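Local coordinates for xylulokinase (Brucella ovis, PDB 5VM1), which probably phosphorylates D-xylulose to D-xylulose 5-phosphate at the expense of ATP, as a member of the FGGY carbohydrate kinase family, at residues R113-L118 and V132-T137; R125-N130 and W185-A190; D150-I155 and T201-G206. All coordinates share one frame; numbering follows the deposited sequence.

Contact 1. Residues R113-L118 and V132-T137; sequences REAAEL and VFPGFT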
ATOM      1  N   ARG A 113      -4.722   5.855  21.458  1.00 39.16           N
ATOM      2  CA  ARG A 113      -5.859   5.796  22.385  1.00 42.49           C
ATOM      3  C   ARG A 113      -7.194   5.902  21.653  1.00 51.48           C
ATOM      4  O   ARG A 113      -8.145   5.176  21.961  1.00 43.11           O
ATOM      5  CB  ARG A 113      -5.741   6.884  23.456  1.00 48.31           C
ATOM      6  CG  ARG A 113      -4.747   6.531  24.578  1.00 64.65           C
ATOM      7  CD  ARG A 113      -4.507   7.706  25.530  1.00 78.54           C
ATOM      8  NE  ARG A 113      -3.525   8.662  25.015  1.00 85.39           N
ATOM      9  CZ  ARG A 113      -2.418   9.020  25.663  1.00 93.76           C
ATOM     10  NH1 ARG A 113      -2.161   8.508  26.867  1.00102.41           N
ATOM     11  NH2 ARG A 113      -1.569   9.890  25.111  1.00 88.22           N
ATOM     12  N   GLU A 114      -7.303   6.843  20.718  1.00 50.08           N
ATOM     13  CA  GLU A 114      -8.570   6.999  20.029  1.00 46.37           C
ATOM     14  C   GLU A 114      -8.874   5.789  19.144  1.00 34.95           C
ATOM     15  O   GLU A 114     -10.022   5.322  19.110  1.00 37.49           O
ATOM     16  CB  GLU A 114      -8.572   8.307  19.230  1.00 47.82           C
ATOM     17  CG  GLU A 114      -8.603   9.542  20.113  1.00 47.01           C
ATOM     18  CD  GLU A 114      -7.246   9.856  20.731  1.00 54.05           C
ATOM     19  OE1 GLU A 114      -6.209   9.358  20.210  1.00 36.74           O
ATOM     20  OE2 GLU A 114      -7.231  10.561  21.768  1.00 52.65           O
ATOM     21  N   ALA A 115      -7.865   5.248  18.445  1.00 33.82           N
ATOM     22  CA  ALA A 115      -8.101   4.050  17.631  1.00 36.62           C
ATOM     23  C   ALA A 115      -8.449   2.847  18.497  1.00 46.51           C
ATOM     24  O   ALA A 115      -9.176   1.957  18.046  1.00 46.79           O
ATOM     25  CB  ALA A 115      -6.902   3.700  16.753  1.00 31.74           C
ATOM     26  N   ALA A 116      -7.890   2.759  19.708  1.00 36.74           N
ATOM     27  CA  ALA A 116      -8.282   1.660  20.575  1.00 38.91           C
ATOM     28  C   ALA A 116      -9.746   1.796  20.938  1.00 46.63           C
ATOM     29  O   ALA A 116     -10.492   0.808  20.923  1.00 45.85           O
ATOM     30  CB  ALA A 116      -7.408   1.627  21.820  1.00 41.18           C
ATOM     31  N   GLU A 117     -10.189   3.030  21.203  1.00 42.67           N
ATOM     32  CA  GLU A 117     -11.593   3.238  21.527  1.00 43.29           C
ATOM     33  C   GLU A 117     -12.485   2.910  20.331  1.00 52.00           C
ATOM     34  O   GLU A 117     -13.499   2.219  20.484  1.00 51.13           O
ATOM     35  CB  GLU A 117     -11.826   4.672  22.009  1.00 41.21           C
ATOM     36  CG  GLU A 117     -11.248   4.989  23.381  1.00 46.48           C
ATOM     37  CD  GLU A 117     -11.451   6.443  23.738  1.00 53.44           C
ATOM     38  OE1 GLU A 117     -12.108   7.127  22.936  1.00 57.26           O
ATOM     39  OE2 GLU A 117     -10.967   6.903  24.794  1.00 57.46           O
ATOM     40  N   LEU A 118     -12.108   3.355  19.124  1.00 43.00           N
ATOM     41  CA  LEU A 118     -12.950   3.072  17.970  1.00 40.76           C
ATOM     42  C   LEU A 118     -12.934   1.584  17.613  1.00 36.06           C
ATOM     43  O   LEU A 118     -13.978   1.004  17.287  1.00 37.86           O
ATOM     44  CB  LEU A 118     -12.519   3.937  16.782  1.00 39.29           C
ATOM     45  CG  LEU A 118     -12.689   5.452  16.930  1.00 36.25           C
ATOM     46  CD1 LEU A 118     -12.234   6.159  15.649  1.00 31.33           C
ATOM     47  CD2 LEU A 118     -14.130   5.817  17.273  1.00 34.78           C
ATOM     48  N   VAL A 132      -9.292  -0.815  13.359  1.00 30.56           N
ATOM     49  CA  VAL A 132      -9.045   0.626  13.385  1.00 29.45           C
ATOM     50  C   VAL A 132      -7.649   0.829  13.972  1.00 36.03           C
ATOM     51  O   VAL A 132      -7.452   0.792  15.190  1.00 42.25           O
ATOM     52  CB  VAL A 132     -10.110   1.385  14.181  1.00 30.22           C
ATOM     53  CG1 VAL A 132     -10.002   2.886  13.937  1.00 29.15           C
ATOM     54  CG2 VAL A 132     -11.494   0.876  13.850  1.00 30.83           C
ATOM     55  N   PHE A 133      -6.671   1.005  13.104  1.00 29.79           N
ATOM     56  CA  PHE A 133      -5.334   1.355  13.550  1.00 34.84           C
ATOM     57  C   PHE A 133      -5.166   2.868  13.663  1.00 48.00           C
ATOM     58  O   PHE A 133      -5.914   3.643  13.049  1.00 46.77           O
ATOM     59  CB  PHE A 133      -4.298   0.770  12.602  1.00 33.07           C
ATOM     60  CG  PHE A 133      -4.162  -0.701  12.716  1.00 34.00           C
ATOM     61  CD1 PHE A 133      -3.474  -1.251  13.784  1.00 31.41           C
ATOM     62  CD2 PHE A 133      -4.728  -1.548  11.770  1.00 39.10           C
ATOM     63  CE1 PHE A 133      -3.348  -2.617  13.899  1.00 40.75           C
ATOM     64  CE2 PHE A 133      -4.594  -2.917  11.878  1.00 30.57           C
ATOM     65  CZ  PHE A 133      -3.910  -3.453  12.940  1.00 32.40           C
ATOM     66  N   PRO A 134      -4.212   3.322  14.489  1.00 51.05           N
ATOM     67  CA  PRO A 134      -4.042   4.774  14.697  1.00 40.40           C
ATOM     68  C   PRO A 134      -3.643   5.534  13.463  1.00 36.45           C
ATOM     69  O   PRO A 134      -3.778   6.764  13.455  1.00 44.10           O
ATOM     70  CB  PRO A 134      -2.933   4.853  15.749  1.00 38.06           C
ATOM     71  CG  PRO A 134      -2.238   3.577  15.671  1.00 32.20           C
ATOM     72  CD  PRO A 134      -3.212   2.533  15.221  1.00 30.88           C
ATOM     73  N   GLY A 135      -3.135   4.851  12.433  1.00 27.61           N
ATOM     74  CA  GLY A 135      -2.754   5.470  11.172  1.00 30.60           C
ATOM     75  C   GLY A 135      -3.876   5.677  10.182  1.00 31.38           C
ATOM     76  O   GLY A 135      -3.689   6.353   9.165  1.00 30.74           O
ATOM     77  N   PHE A 136      -5.039   5.126  10.481  1.00 28.49           N
ATOM     78  CA  PHE A 136      -6.233   5.345   9.703  1.00 29.41           C
ATOM     79  C   PHE A 136      -6.797   6.745  10.018  1.00 41.75           C
ATOM     80  O   PHE A 136      -6.400   7.396  10.993  1.00 45.51           O
ATOM     81  CB  PHE A 136      -7.225   4.221  10.002  1.00 24.56           C
ATOM     82  CG  PHE A 136      -6.845   2.895   9.415  1.00 31.53           C
ATOM     83  CD1 PHE A 136      -5.579   2.659   8.934  1.00 34.18           C
ATOM     84  CD2 PHE A 136      -7.776   1.883   9.326  1.00 36.62           C
ATOM     85  CE1 PHE A 136      -5.245   1.431   8.384  1.00 34.78           C
ATOM     86  CE2 PHE A 136      -7.449   0.645   8.781  1.00 34.90           C
ATOM     87  CZ  PHE A 136      -6.190   0.420   8.306  1.00 34.04           C
ATOM     88  N   THR A 137      -7.711   7.225   9.165  1.00 23.95           N
ATOM     89  CA  THR A 137      -8.106   8.632   9.227  1.00 30.82           C
ATOM     90  C   THR A 137      -9.030   8.912  10.412  1.00 34.79           C
ATOM     91  O   THR A 137      -8.843   9.910  11.119  1.00 40.94           O
ATOM     92  CB  THR A 137      -8.758   9.062   7.901  1.00 31.88           C
ATOM     93  OG1 THR A 137      -8.003   8.544   6.804  1.00 26.52           O
ATOM     94  CG2 THR A 137      -8.857  10.591   7.775  1.00 24.57           C
TER
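V132 lies against the helix 112-120 where A115 and L118 face it, just ahead of the type I turn F133-F136. Its CB sits 4.0 Å from the carbonyl oxygen of A115, and from there the side chain forks. With CG1 anti to the backbone N (chi1 -168°), this methyl reaches CB of L118 at 3.9 Å, while CG2 comes to 4.1 Å from the carbonyl carbon of the same residue, so both methyls bear on one leucine. A115 meets the loop more directly. Its methyl points at the loop backbone, with CB 3.3 Å from V132 O and 3.5 Å from P134 N, and CD of the proline ring lies 4.2 Å from it. The CA atoms of A115 and P134 are 5.1 Å apart. P139 of the helix 137-147 touches both A115 and V132, and F124 touches L118 and V132. No hydrogen bond passes between the two segments, although D119 OD1 accepts from V132 N close by. The join of helix to loop thus rests on apolar packing and on van der Waals contact of the A115 methyl with backbone, with no directional bond to fix its register.

Contact 2. Residues R125-N130 and W185-A190; sequences RAITGN and WLDTGA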
ATOM      1  N   ARG A 125     -15.660  -2.655  12.826  1.00 40.80           N
ATOM      2  CA  ARG A 125     -15.300  -3.788  11.969  1.00 43.81           C
ATOM      3  C   ARG A 125     -16.475  -4.286  11.158  1.00 45.72           C
ATOM      4  O   ARG A 125     -16.273  -4.826  10.062  1.00 44.21           O
ATOM      5  CB  ARG A 125     -14.699  -4.961  12.720  1.00 44.21           C
ATOM      6  CG  ARG A 125     -15.573  -5.615  13.714  1.00 68.50           C
ATOM      7  CD  ARG A 125     -14.814  -5.510  14.983  1.00 79.73           C
ATOM      8  NE  ARG A 125     -13.679  -4.626  14.746  1.00 64.55           N
ATOM      9  CZ  ARG A 125     -12.430  -5.028  14.749  1.00 43.99           C
ATOM     10  NH1 ARG A 125     -12.170  -6.296  14.991  1.00 49.24           N
ATOM     11  NH2 ARG A 125     -11.473  -4.155  14.513  1.00 56.66           N
ATOM     12  N   ALA A 126     -17.693  -4.155  11.689  1.00 43.91           N
ATOM     13  CA  ALA A 126     -18.861  -4.594  10.943  1.00 40.68           C
ATOM     14  C   ALA A 126     -19.055  -3.743   9.692  1.00 44.13           C
ATOM     15  O   ALA A 126     -19.331  -4.273   8.609  1.00 51.10           O
ATOM     16  CB  ALA A 126     -20.079  -4.558  11.845  1.00 43.24           C
ATOM     17  N   ILE A 127     -18.869  -2.432   9.800  1.00 41.76           N
ATOM     18  CA  ILE A 127     -19.108  -1.550   8.662  1.00 42.54           C
ATOM     19  C   ILE A 127     -17.864  -1.404   7.778  1.00 37.31           C
ATOM     20  O   ILE A 127     -17.967  -1.393   6.549  1.00 45.52           O
ATOM     21  CB  ILE A 127     -19.637  -0.187   9.159  1.00 42.26           C
ATOM     22  CG1 ILE A 127     -20.971  -0.402   9.896  1.00 43.20           C
ATOM     23  CG2 ILE A 127     -19.839   0.769   8.006  1.00 35.28           C
ATOM     24  CD1 ILE A 127     -21.655   0.874  10.415  1.00 43.37           C
ATOM     25  N   THR A 128     -16.665  -1.299   8.348  1.00 32.60           N
ATOM     26  CA  THR A 128     -15.478  -1.174   7.511  1.00 30.75           C
ATOM     27  C   THR A 128     -14.845  -2.510   7.148  1.00 31.65           C
ATOM     28  O   THR A 128     -14.114  -2.576   6.154  1.00 34.37           O
ATOM     29  CB  THR A 128     -14.377  -0.342   8.197  1.00 35.56           C
ATOM     30  OG1 THR A 128     -13.731  -1.141   9.194  1.00 37.28           O
ATOM     31  CG2 THR A 128     -14.890   0.940   8.824  1.00 29.29           C
ATOM     32  N   GLY A 129     -15.081  -3.567   7.932  1.00 35.67           N
ATOM     33  CA  GLY A 129     -14.381  -4.831   7.756  1.00 33.45           C
ATOM     34  C   GLY A 129     -12.918  -4.833   8.162  1.00 32.37           C
ATOM     35  O   GLY A 129     -12.207  -5.791   7.848  1.00 39.68           O
ATOM     36  N   ASN A 130     -12.440  -3.799   8.856  1.00 31.23           N
ATOM     37  CA  ASN A 130     -11.028  -3.673   9.187  1.00 38.19           C
ATOM     38  C   ASN A 130     -10.837  -3.264  10.645  1.00 35.79           C
ATOM     39  O   ASN A 130     -11.705  -2.646  11.274  1.00 33.76           O
ATOM     40  CB  ASN A 130     -10.309  -2.648   8.278  1.00 33.18           C
ATOM     41  CG  ASN A 130     -10.375  -3.022   6.799  1.00 40.45           C
ATOM     42  OD1 ASN A 130      -9.651  -3.895   6.345  1.00 33.25           O
ATOM     43  ND2 ASN A 130     -11.224  -2.317   6.030  1.00 43.36           N
ATOM     44  N   TRP A 185     -14.259   5.351   7.735  1.00 32.43           N
ATOM     45  CA  TRP A 185     -15.593   5.923   7.639  1.00 27.85           C
ATOM     46  C   TRP A 185     -16.463   5.292   6.554  1.00 28.52           C
ATOM     47  O   TRP A 185     -17.655   5.626   6.470  1.00 29.93           O
ATOM     48  CB  TRP A 185     -15.512   7.430   7.378  1.00 35.09           C
ATOM     49  CG  TRP A 185     -15.001   8.257   8.497  1.00 27.77           C
ATOM     50  CD1 TRP A 185     -15.433   8.251   9.793  1.00 33.20           C
ATOM     51  CD2 TRP A 185     -14.018   9.281   8.405  1.00 27.11           C
ATOM     52  NE1 TRP A 185     -14.751   9.203  10.526  1.00 32.97           N
ATOM     53  CE2 TRP A 185     -13.881   9.853   9.694  1.00 27.80           C
ATOM     54  CE3 TRP A 185     -13.228   9.764   7.365  1.00 26.28           C
ATOM     55  CZ2 TRP A 185     -12.976  10.872   9.968  1.00 29.88           C
ATOM     56  CZ3 TRP A 185     -12.324  10.787   7.637  1.00 26.18           C
ATOM     57  CH2 TRP A 185     -12.200  11.321   8.930  1.00 33.39           C
ATOM     58  N   LEU A 186     -15.900   4.424   5.711  1.00 36.56           N
ATOM     59  CA  LEU A 186     -16.597   3.837   4.569  1.00 39.90           C
ATOM     60  C   LEU A 186     -17.297   2.517   4.925  1.00 46.60           C
ATOM     61  O   LEU A 186     -16.766   1.698   5.680  1.00 42.50           O
ATOM     62  CB  LEU A 186     -15.608   3.594   3.428  1.00 34.06           C
ATOM     63  CG  LEU A 186     -16.241   3.384   2.049  1.00 35.92           C
ATOM     64  CD1 LEU A 186     -16.457   4.732   1.327  1.00 28.63           C
ATOM     65  CD2 LEU A 186     -15.403   2.455   1.230  1.00 38.17           C
ATOM     66  N   ASP A 187     -18.512   2.326   4.402  1.00 45.30           N
ATOM     67  CA  ASP A 187     -19.131   0.998   4.386  1.00 48.56           C
ATOM     68  C   ASP A 187     -18.495   0.256   3.205  1.00 50.54           C
ATOM     69  O   ASP A 187     -18.940   0.359   2.063  1.00 44.12           O
ATOM     70  CB  ASP A 187     -20.656   1.088   4.275  1.00 45.54           C
ATOM     71  CG  ASP A 187     -21.362  -0.272   4.477  1.00 52.27           C
ATOM     72  OD1 ASP A 187     -20.810  -1.316   4.090  1.00 58.54           O
ATOM     73  OD2 ASP A 187     -22.492  -0.305   5.013  1.00 57.23           O
ATOM     74  N   THR A 188     -17.417  -0.486   3.480  1.00 53.16           N
ATOM     75  CA  THR A 188     -16.617  -1.066   2.400  1.00 47.49           C
ATOM     76  C   THR A 188     -17.447  -1.970   1.496  1.00 44.74           C
ATOM     77  O   THR A 188     -17.297  -1.931   0.273  1.00 48.99           O
ATOM     78  CB  THR A 188     -15.447  -1.846   2.987  1.00 37.71           C
ATOM     79  OG1 THR A 188     -14.819  -1.041   3.972  1.00 32.78           O
ATOM     80  CG2 THR A 188     -14.433  -2.191   1.915  1.00 44.71           C
ATOM     81  N   GLY A 189     -18.348  -2.768   2.075  1.00 42.14           N
ATOM     82  CA  GLY A 189     -19.156  -3.655   1.265  1.00 37.14           C
ATOM     83  C   GLY A 189     -20.174  -2.929   0.414  1.00 41.94           C
ATOM     84  O   GLY A 189     -20.522  -3.395  -0.671  1.00 51.61           O
ATOM     85  N   ALA A 190     -20.662  -1.789   0.885  1.00 43.42           N
ATOM     86  CA  ALA A 190     -21.659  -1.000   0.177  1.00 45.04           C
ATOM     87  C   ALA A 190     -21.065   0.086  -0.713  1.00 41.41           C
ATOM     88  O   ALA A 190     -21.812   0.688  -1.487  1.00 39.30           O
ATOM     89  CB  ALA A 190     -22.625  -0.350   1.181  1.00 44.56           C
TER
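The last turn of the helix 122-128 meets the short strand 186-187 through its carbonyls, with the CA atoms of I127 and D187 5.0 Å apart and T128 lying next to T188. T188 N donates to I127 O at 3.2 Å, but the angle at the hydrogen is only 143°. The same oxygen also receives a CA-H...O contact from D187. One residue on, T188 OG1 donates to T128 O at 2.8 Å from a position tilted 32° off the carbonyl plane; the hydroxyl is carried there by a chi1 of -48°, anti to its own carbonyl carbon. T188 thus takes up two successive carbonyls at the C-terminal end of the helix, where such groups commonly lack intrahelical donors. The helix stops at G129, which has positive phi, and T128 turns the chain with an ST turn: its OG1 accepts from N130 N at 3.0 Å and is also bonded to F124 O. Within the segment 185-190, D187 OD1 accepts from A190 N in an Asx motif, met from above the carboxylate plane, at the start of the turn that leads to the antiparallel partner strand 192-193. Van der Waals contacts fill in beside these bonds. I127 CG2 lies 3.7 Å from D187 CA and 3.8 Å from D187 CB, the two side chains crossing at about a right angle, and T128 CG2 approaches L186 O at 3.7 Å. L197 of the helix 195-200 touches both I127 and T128. N130, beyond the turn, bonds through OD1 to A286 N in the strand 285-288, and its side chain is about 8 Å from that of H88, a predicted substrate-binding residue.

Contact 3. Residues D150-I155 and T201-G206; sequences DIFARI and TGLGEG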
ATOM      1  N   ASP A 150      -9.857  23.951  18.484  1.00 55.83           N
ATOM      2  CA  ASP A 150     -10.074  25.123  17.629  1.00 50.33           C
ATOM      3  C   ASP A 150      -9.991  24.769  16.150  1.00 53.50           C
ATOM      4  O   ASP A 150     -10.751  25.297  15.331  1.00 66.61           O
ATOM      5  CB  ASP A 150      -9.074  26.241  17.961  1.00 53.22           C
ATOM      6  CG  ASP A 150      -7.603  25.807  17.878  1.00 56.42           C
ATOM      7  OD1 ASP A 150      -7.284  24.602  17.721  1.00 49.26           O
ATOM      8  OD2 ASP A 150      -6.748  26.723  18.000  1.00 65.68           O
ATOM      9  N   ILE A 151      -9.056  23.897  15.786  1.00 45.79           N
ATOM     10  CA  ILE A 151      -8.954  23.389  14.426  1.00 52.37           C
ATOM     11  C   ILE A 151     -10.127  22.485  14.067  1.00 53.85           C
ATOM     12  O   ILE A 151     -10.552  22.447  12.906  1.00 60.53           O
ATOM     13  CB  ILE A 151      -7.594  22.687  14.286  1.00 45.51           C
ATOM     14  CG1 ILE A 151      -6.513  23.774  14.383  1.00 44.74           C
ATOM     15  CG2 ILE A 151      -7.549  21.772  13.041  1.00 39.50           C
ATOM     16  CD1 ILE A 151      -5.123  23.302  14.288  1.00 50.51           C
ATOM     17  N   PHE A 152     -10.652  21.724  15.028  1.00 48.48           N
ATOM     18  CA  PHE A 152     -11.738  20.808  14.710  1.00 46.82           C
ATOM     19  C   PHE A 152     -13.025  21.568  14.386  1.00 44.26           C
ATOM     20  O   PHE A 152     -13.780  21.172  13.491  1.00 53.68           O
ATOM     21  CB  PHE A 152     -11.942  19.829  15.865  1.00 46.77           C
ATOM     22  CG  PHE A 152     -12.873  18.702  15.546  1.00 45.95           C
ATOM     23  CD1 PHE A 152     -12.434  17.619  14.768  1.00 38.62           C
ATOM     24  CD2 PHE A 152     -14.170  18.703  16.032  1.00 40.23           C
ATOM     25  CE1 PHE A 152     -13.303  16.559  14.468  1.00 39.17           C
ATOM     26  CE2 PHE A 152     -15.036  17.661  15.747  1.00 39.37           C
ATOM     27  CZ  PHE A 152     -14.612  16.587  14.959  1.00 44.10           C
ATOM     28  N   ALA A 153     -13.270  22.682  15.079  1.00 44.52           N
ATOM     29  CA  ALA A 153     -14.484  23.470  14.878  1.00 50.52           C
ATOM     30  C   ALA A 153     -14.555  24.089  13.498  1.00 52.66           C
ATOM     31  O   ALA A 153     -15.658  24.356  13.019  1.00 65.56           O
ATOM     32  CB  ALA A 153     -14.568  24.577  15.931  1.00 49.61           C
ATOM     33  N   ARG A 154     -13.410  24.296  12.847  1.00 47.42           N
ATOM     34  CA  ARG A 154     -13.318  24.950  11.548  1.00 49.92           C
ATOM     35  C   ARG A 154     -13.238  23.970  10.386  1.00 48.52           C
ATOM     36  O   ARG A 154     -13.176  24.414   9.237  1.00 44.21           O
ATOM     37  CB  ARG A 154     -12.098  25.878  11.501  1.00 47.31           C
ATOM     38  CG  ARG A 154     -12.136  26.978  12.529  1.00 50.29           C
ATOM     39  CD  ARG A 154     -11.124  28.029  12.170  1.00 72.57           C
ATOM     40  NE  ARG A 154      -9.836  27.791  12.809  1.00 82.67           N
ATOM     41  CZ  ARG A 154      -8.658  28.006  12.229  1.00 87.30           C
ATOM     42  NH1 ARG A 154      -8.603  28.445  10.971  1.00 87.20           N
ATOM     43  NH2 ARG A 154      -7.540  27.766  12.906  1.00 85.76           N
ATOM     44  N   ILE A 155     -13.298  22.664  10.653  1.00 41.39           N
ATOM     45  CA  ILE A 155     -13.209  21.663   9.597  1.00 39.18           C
ATOM     46  C   ILE A 155     -14.452  21.713   8.705  1.00 50.74           C
ATOM     47  O   ILE A 155     -15.580  21.452   9.140  1.00 49.41           O
ATOM     48  CB  ILE A 155     -13.040  20.264  10.187  1.00 37.11           C
ATOM     49  CG1 ILE A 155     -11.706  20.132  10.908  1.00 45.76           C
ATOM     50  CG2 ILE A 155     -13.209  19.219   9.102  1.00 35.27           C
ATOM     51  CD1 ILE A 155     -11.552  18.810  11.550  1.00 34.97           C
ATOM     52  N   THR A 201     -17.286  10.110  15.204  1.00 50.39           N
ATOM     53  CA  THR A 201     -16.040  10.849  15.263  1.00 43.72           C
ATOM     54  C   THR A 201     -16.275  12.345  15.167  1.00 46.38           C
ATOM     55  O   THR A 201     -15.306  13.112  15.132  1.00 57.58           O
ATOM     56  CB  THR A 201     -15.095  10.388  14.153  1.00 44.67           C
ATOM     57  OG1 THR A 201     -15.576  10.836  12.882  1.00 48.82           O
ATOM     58  CG2 THR A 201     -15.074   8.853  14.138  1.00 42.37           C
ATOM     59  N   GLY A 202     -17.537  12.765  15.104  1.00 36.99           N
ATOM     60  CA  GLY A 202     -17.901  14.159  15.188  1.00 41.99           C
ATOM     61  C   GLY A 202     -18.035  14.867  13.872  1.00 48.69           C
ATOM     62  O   GLY A 202     -17.925  16.098  13.839  1.00 51.31           O
ATOM     63  N   LEU A 203     -18.279  14.140  12.785  1.00 45.07           N
ATOM     64  CA  LEU A 203     -18.352  14.739  11.468  1.00 36.43           C
ATOM     65  C   LEU A 203     -19.619  14.269  10.767  1.00 41.64           C
ATOM     66  O   LEU A 203     -20.313  13.345  11.206  1.00 48.60           O
ATOM     67  CB  LEU A 203     -17.128  14.384  10.621  1.00 44.75           C
ATOM     68  CG  LEU A 203     -15.715  14.690  11.103  1.00 34.46           C
ATOM     69  CD1 LEU A 203     -14.739  13.955  10.199  1.00 31.18           C
ATOM     70  CD2 LEU A 203     -15.454  16.173  11.108  1.00 34.59           C
ATOM     71  N   GLY A 204     -19.915  14.917   9.641  1.00 37.78           N
ATOM     72  CA  GLY A 204     -21.049  14.568   8.827  1.00 38.91           C
ATOM     73  C   GLY A 204     -20.556  14.263   7.429  1.00 43.70           C
ATOM     74  O   GLY A 204     -19.392  14.489   7.107  1.00 35.91           O
ATOM     75  N   GLU A 205     -21.458  13.724   6.603  1.00 53.95           N
ATOM     76  CA  GLU A 205     -21.074  13.330   5.250  1.00 52.83           C
ATOM     77  C   GLU A 205     -20.737  14.527   4.367  1.00 52.83           C
ATOM     78  O   GLU A 205     -19.934  14.396   3.433  1.00 57.75           O
ATOM     79  CB  GLU A 205     -22.187  12.486   4.642  1.00 56.55           C
ATOM     80  CG  GLU A 205     -21.877  11.884   3.301  1.00 57.22           C
ATOM     81  CD  GLU A 205     -22.816  10.744   2.998  1.00 61.25           C
ATOM     82  OE1 GLU A 205     -22.732  10.171   1.888  1.00 62.79           O
ATOM     83  OE2 GLU A 205     -23.652  10.442   3.881  1.00 59.70           O
ATOM     84  N   GLY A 206     -21.305  15.701   4.663  1.00 41.93           N
ATOM     85  CA  GLY A 206     -21.005  16.908   3.921  1.00 40.87           C
ATOM     86  C   GLY A 206     -19.588  17.406   4.082  1.00 45.41           C
ATOM     87  O   GLY A 206     -19.182  18.309   3.345  1.00 51.87           O
TER
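F152, L203 and I155 carry this contact, with the phenylalanine ring projecting from the helix 149-153 into the loop that follows the helix 195-200. A chi1 of -170° sets CG of F152 anti to the backbone N and carries the ring out to the loop, where CZ does most of the touching. That atom lies 3.5 Å from T201 O and equally 3.5 Å from G202 O, both meeting the ring at an oblique slant. L203 turns one branch to the same place: its CD2 is 4.0 Å from F152 CZ and also 4.0 Å from F152 CE1. I155, in the same segment as F152 and just past its helix, adds CG2, 4.3 Å from L203 CD2. L141 of the helix 137-147 touches all three side chains, and A145 touches F152, so the patch continues into that helix. No hydrogen bond spans the two segments, though Q207 ties I155 O and G204 N together through its side-chain amide. G202, at positive phi and with two bonds back into the last turn, ends the helix 195-200 in a Schellman motif, and the CZ end of the F152 ring rests against the carbonyls of this C-terminal turn.

From the N terminus, contact 1 opens on helix 112-120 and closes a 13-residue connection holding the helix 122-128 at 132-137, just before the helix 137-147. Contact 2 opens inside that connection, at the end of that helix, and closes later at 185-190, so the two cross. Contact 3 opens at 150-155, within the span of contact 2, and closes beyond it at 201-206; these also cross, while contacts 1 and 3 lie in series. W185 and T201 bridge the group: T137 of contact 1 packs on W185, W185 NE1 probably bonds T201 OG1, and L118 touches T201. Together they tie consecutive helices of the N-terminal FGGY region to the 186-187 hairpin and the loop after helix 195-200.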